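Local coordinates for protein probable oxidoreductase (Pseudomonas aeruginosa, PDB 4B7C) that is a probable oxidoreductase of the medium-chain dehydrogenase/reductase family that probably uses NADP as cofactor, at residues Cys187-Val191 and Glu192-Phe196; Ile230-Thr233 and Val234-Arg237. All blocks are in the same frame, centred on the assembly; numbering follows the deposited sequence.

Contact 1 (Cys187-Val191 and Glu192-Phe196); sequences CRFLV and EELGF
Leu190 sets its CD2 methyl over one face of the Phe196 ring, 4.0 Å from the ring centroid and 15° off the normal, a CH-pi contact at the buried side of a helix end. The same methyl reaches CD1 of Leu194 at 3.8 Å, and Leu194 CD1 also meets Phe189 CE2 at 3.6 Å. A chi1 of 177° directs the Phe189 ring toward the following turn, where its CD1 comes within 3.5 Å of Glu193 CG, while Arg306 makes a cation-pi contact with the ring. Phe189 O accepts both Glu193 N and Leu194 N, the latter in a wider pi-type turn, and Gly195 then takes positive phi. Phe196 N can therefore turn back to Leu190 O at 3.0 Å and close the C-terminal end of helix 184-193. This helix is the crossover of a beta-alpha-beta unit in the Rossmann fold, and Leu190 and Phe196 lie against its strand 176-181. Solvent meets the opposite, charged side, where the Arg188 chain bends at chi2 and chi3 to bring NH1 within 3.0 Å of Glu192 OE1. That oxygen lies in the guanidinium plane, but NH1 approaches it from 48° above the carboxylate plane. Glu193 OE2 joins more loosely, 3.5 Å from Arg188 NH1, and Arg188 NE is paired with Glu185.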
loop_
_atom_site.group_PDB
_atom_site.type_symbol
_atom_site.label_atom_id
_atom_site.label_comp_id
_atom_site.label_asym_id
_atom_site.label_seq_id
_atom_site.Cartn_x
_atom_site.Cartn_y
_atom_site.Cartn_z
ATOM N N CYS B 187 13.146 -20.041 15.512
ATOM C CA CYS B 187 11.724 -20.127 15.872
ATOM C C CYS B 187 11.515 -20.489 17.336
ATOM O O CYS B 187 10.648 -19.920 18.010
ATOM C CB CYS B 187 10.994 -21.108 14.958
ATOM S SG CYS B 187 10.801 -20.457 13.270
ATOM N N ARG B 188 12.323 -21.424 17.829
ATOM C CA ARG B 188 12.304 -21.795 19.253
ATOM C C ARG B 188 12.637 -20.596 20.121
ATOM O O ARG B 188 11.952 -20.307 21.100
ATOM C CB ARG B 188 13.325 -22.904 19.525
ATOM C CG ARG B 188 13.306 -23.490 20.938
ATOM C CD ARG B 188 14.687 -23.943 21.440
ATOM N NE ARG B 188 15.742 -22.923 21.528
ATOM C CZ ARG B 188 15.911 -22.066 22.537
ATOM N NH1 ARG B 188 15.068 -22.047 23.563
ATOM N NH2 ARG B 188 16.919 -21.201 22.505
ATOM N N PHE B 189 13.700 -19.901 19.740
ATOM C CA PHE B 189 14.140 -18.693 20.451
ATOM C C PHE B 189 13.022 -17.649 20.556
ATOM O O PHE B 189 12.768 -17.091 21.624
ATOM C CB PHE B 189 15.366 -18.099 19.749
ATOM C CG PHE B 189 15.841 -16.816 20.353
ATOM C CD1 PHE B 189 16.554 -16.812 21.551
ATOM C CD2 PHE B 189 15.572 -15.610 19.732
ATOM C CE1 PHE B 189 16.991 -15.625 22.116
ATOM C CE2 PHE B 189 16.004 -14.427 20.291
ATOM C CZ PHE B 189 16.706 -14.431 21.483
ATOM N N LEU B 190 12.337 -17.411 19.442
ATOM C CA LEU B 190 11.232 -16.444 19.407
ATOM C C LEU B 190 10.140 -16.769 20.418
ATOM O O LEU B 190 9.665 -15.895 21.145
ATOM C CB LEU B 190 10.615 -16.370 18.002
ATOM C CG LEU B 190 11.484 -15.769 16.894
ATOM C CD1 LEU B 190 10.786 -15.884 15.540
ATOM C CD2 LEU B 190 11.841 -14.325 17.210
ATOM N N VAL B 191 9.734 -18.030 20.450
ATOM C CA VAL B 191 8.630 -18.454 21.312
ATOM C C VAL B 191 9.073 -18.599 22.766
ATOM O O VAL B 191 8.469 -18.017 23.667
ATOM C CB VAL B 191 8.026 -19.790 20.832
ATOM C CG1 VAL B 191 6.976 -20.291 21.823
ATOM C CG2 VAL B 191 7.429 -19.630 19.442
ATOM N N GLU B 192 10.145 -19.353 22.982
ATOM C CA GLU B 192 10.565 -19.718 24.348
ATOM C C GLU B 192 11.284 -18.596 25.099
ATOM O O GLU B 192 11.116 -18.454 26.307
ATOM C CB GLU B 192 11.429 -20.989 24.342
ATOM C CG GLU B 192 10.647 -22.242 23.979
ATOM C CD GLU B 192 11.475 -23.510 23.955
ATOM O OE1 GLU B 192 12.602 -23.506 24.499
ATOM O OE2 GLU B 192 10.972 -24.516 23.404
ATOM N N GLU B 193 12.085 -17.810 24.386
ATOM C CA GLU B 193 12.857 -16.723 25.015
ATOM C C GLU B 193 12.182 -15.355 24.918
ATOM O O GLU B 193 12.132 -14.618 25.898
ATOM C CB GLU B 193 14.269 -16.634 24.424
ATOM C CG GLU B 193 15.080 -17.915 24.531
ATOM C CD GLU B 193 15.138 -18.461 25.949
ATOM O OE1 GLU B 193 15.435 -17.682 26.879
ATOM O OE2 GLU B 193 14.868 -19.666 26.135
ATOM N N LEU B 194 11.671 -15.012 23.737
ATOM C CA LEU B 194 11.094 -13.671 23.517
ATOM C C LEU B 194 9.599 -13.574 23.791
ATOM O O LEU B 194 9.041 -12.474 23.848
ATOM C CB LEU B 194 11.388 -13.173 22.100
ATOM C CG LEU B 194 12.856 -13.038 21.712
ATOM C CD1 LEU B 194 12.991 -12.420 20.327
ATOM C CD2 LEU B 194 13.620 -12.222 22.745
ATOM N N GLY B 195 8.946 -14.716 23.962
ATOM C CA GLY B 195 7.523 -14.739 24.332
ATOM C C GLY B 195 6.555 -14.555 23.171
ATOM O O GLY B 195 5.399 -14.198 23.379
ATOM N N PHE B 196 7.025 -14.780 21.950
ATOM C CA PHE B 196 6.127 -14.790 20.785
ATOM C C PHE B 196 5.086 -15.889 21.019
ATOM O O PHE B 196 5.418 -16.952 21.562
ATOM C CB PHE B 196 6.879 -15.096 19.488
ATOM C CG PHE B 196 7.587 -13.909 18.864
ATOM C CD1 PHE B 196 8.396 -13.071 19.614
ATOM C CD2 PHE B 196 7.473 -13.662 17.496
ATOM C CE1 PHE B 196 9.056 -12.000 19.024
ATOM C CE2 PHE B 196 8.138 -12.597 16.902
ATOM C CZ PHE B 196 8.929 -11.766 17.668
#

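Contact 2 (Ile230-Thr233 and Val234-Arg237); sequences ILDT and VLTR
Thr236 folds its hydroxyl back onto the last turn of the helix, donating from OG1 to Thr233 O at 2.6 Å. The bond lies in the carbonyl plane, with a C=O...OG1 angle of 151°. A chi1 of 69° makes this possible, because it places OG1 between the backbone N and the carbonyl carbon, from where it reaches Thr233 O. That oxygen has a second donor, Thr236 N, which comes from well above the carbonyl plane (63° out of it), so one residue grips it through both side chain and backbone.

The Leu235 side chain runs back along the turn. Its CB rests on Asp232 O at 3.5 Å, and CG stands the same distance, 3.5 Å, from Leu231 O, the oxygen that also receives the Leu235 backbone N-H. At the tip, CD1 lies 3.7 Å from Leu231 O and 4.1 Å from CD1 of Leu231, the two chains passing at a slant, and also borders the carboxylate of Asp232. Beyond the helix, Leu235 packs on Pro262 and Asn264.

Helix 228-235 follows strand 219-224 of the Rossmann sheet and leads to the neighbouring parallel strand 242-246. Its inner side is apolar: Val234 reaches Ile219 and Phe222, Ile230 and Val234 both touch Ile180, and Val234 CG2 sits only 3.0 Å from Ile230 O, a tight contact beside the bond from Val234 N to that oxygen.

On another side, the buried Asp232 carboxylate is held by the backbone N-H groups of Ala263 and Asn264 and by a salt bridge to Arg260, tying the helix to the 260-264 loop. Leu231 packs on Tyr265 of the second subunit.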
loop_
_atom_site.group_PDB
_atom_site.type_symbol
_atom_site.label_atom_id
_atom_site.label_comp_id
_atom_site.label_asym_id
_atom_site.label_seq_id
_atom_site.Cartn_x
_atom_site.Cartn_y
_atom_site.Cartn_z
ATOM N N ILE B 230 7.301 -14.232 1.029
ATOM C CA ILE B 230 6.717 -14.182 2.362
ATOM C C ILE B 230 5.628 -13.101 2.449
ATOM O O ILE B 230 4.523 -13.343 2.948
ATOM C CB ILE B 230 7.788 -13.957 3.448
ATOM C CG1 ILE B 230 8.626 -15.230 3.631
ATOM C CG2 ILE B 230 7.118 -13.596 4.764
ATOM C CD1 ILE B 230 9.834 -15.062 4.529
ATOM N N LEU B 231 5.942 -11.912 1.956
ATOM C CA LEU B 231 4.971 -10.807 1.916
ATOM C C LEU B 231 3.744 -11.201 1.094
ATOM O O LEU B 231 2.600 -11.008 1.517
ATOM C CB LEU B 231 5.616 -9.551 1.314
ATOM C CG LEU B 231 4.675 -8.418 0.879
ATOM C CD1 LEU B 231 3.861 -7.898 2.039
ATOM C CD2 LEU B 231 5.496 -7.318 0.222
ATOM N N ASP B 232 4.003 -11.773 -0.070
ATOM C CA ASP B 232 2.923 -12.145 -0.996
ATOM C C ASP B 232 1.975 -13.168 -0.375
ATOM O O ASP B 232 0.764 -13.083 -0.550
ATOM C CB ASP B 232 3.497 -12.683 -2.305
ATOM C CG ASP B 232 2.689 -12.250 -3.524
ATOM O OD1 ASP B 232 1.697 -11.504 -3.364
ATOM O OD2 ASP B 232 3.060 -12.662 -4.646
ATOM N N THR B 233 2.536 -14.120 0.374
ATOM C CA THR B 233 1.735 -15.137 1.058
ATOM C C THR B 233 0.965 -14.553 2.227
ATOM O O THR B 233 -0.196 -14.890 2.459
ATOM C CB THR B 233 2.610 -16.309 1.557
ATOM O OG1 THR B 233 3.310 -16.880 0.448
ATOM C CG2 THR B 233 1.757 -17.385 2.215
ATOM N N VAL B 234 1.604 -13.667 2.976
ATOM C CA VAL B 234 0.942 -13.013 4.101
ATOM C C VAL B 234 -0.276 -12.202 3.643
ATOM O O VAL B 234 -1.305 -12.160 4.320
ATOM C CB VAL B 234 1.937 -12.122 4.874
ATOM C CG1 VAL B 234 1.208 -11.286 5.910
ATOM C CG2 VAL B 234 3.011 -12.994 5.519
ATOM N N LEU B 235 -0.144 -11.567 2.486
ATOM C CA LEU B 235 -1.243 -10.772 1.890
ATOM C C LEU B 235 -2.530 -11.571 1.692
ATOM O O LEU B 235 -3.621 -11.020 1.797
ATOM C CB LEU B 235 -0.810 -10.175 0.546
ATOM C CG LEU B 235 -0.009 -8.867 0.649
ATOM C CD1 LEU B 235 0.759 -8.558 -0.617
ATOM C CD2 LEU B 235 -0.951 -7.722 1.002
ATOM N N THR B 236 -2.411 -12.875 1.444
ATOM C CA THR B 236 -3.604 -13.731 1.287
ATOM C C THR B 236 -4.377 -13.923 2.594
ATOM O O THR B 236 -5.525 -14.370 2.574
ATOM C CB THR B 236 -3.253 -15.120 0.718
ATOM O OG1 THR B 236 -2.505 -15.876 1.682
ATOM C CG2 THR B 236 -2.439 -14.970 -0.553
ATOM N N ARG B 237 -3.766 -13.569 3.723
ATOM C CA ARG B 237 -4.356 -13.839 5.045
ATOM C C ARG B 237 -4.637 -12.610 5.892
ATOM O O ARG B 237 -5.024 -12.728 7.062
ATOM C CB ARG B 237 -3.455 -14.806 5.817
ATOM C CG ARG B 237 -3.355 -16.154 5.120
ATOM C CD ARG B 237 -4.740 -16.810 4.853
ATOM N NE ARG B 237 -4.399 -18.187 4.670
ATOM C CZ ARG B 237 -4.234 -19.076 5.637
ATOM N NH1 ARG B 237 -4.481 -18.779 6.913
ATOM N NH2 ARG B 237 -3.848 -20.288 5.285
#

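How the contacts relate
Both contacts lie near the C-terminal ends of helices in the same Rossmann domain, one after the other along the chain, with centres 22 Å apart and nearest atoms about 10 Å apart. Strand 176-181 lies between them. Contact 1 rests on Val177 and Ala181, whereas contact 2 reaches Ile180; this alternation places the two helices on opposite faces of the parallel sheet. Contact 1 also packs, through Leu190 and Phe196, on Ala158 of the glycine-rich loop after strand 152-155, which in Rossmann dehydrogenases normally receives the dinucleotide phosphates. No cofactor contact is established for either site. Contact 2 touches the second subunit, while no other chain touches contact 1.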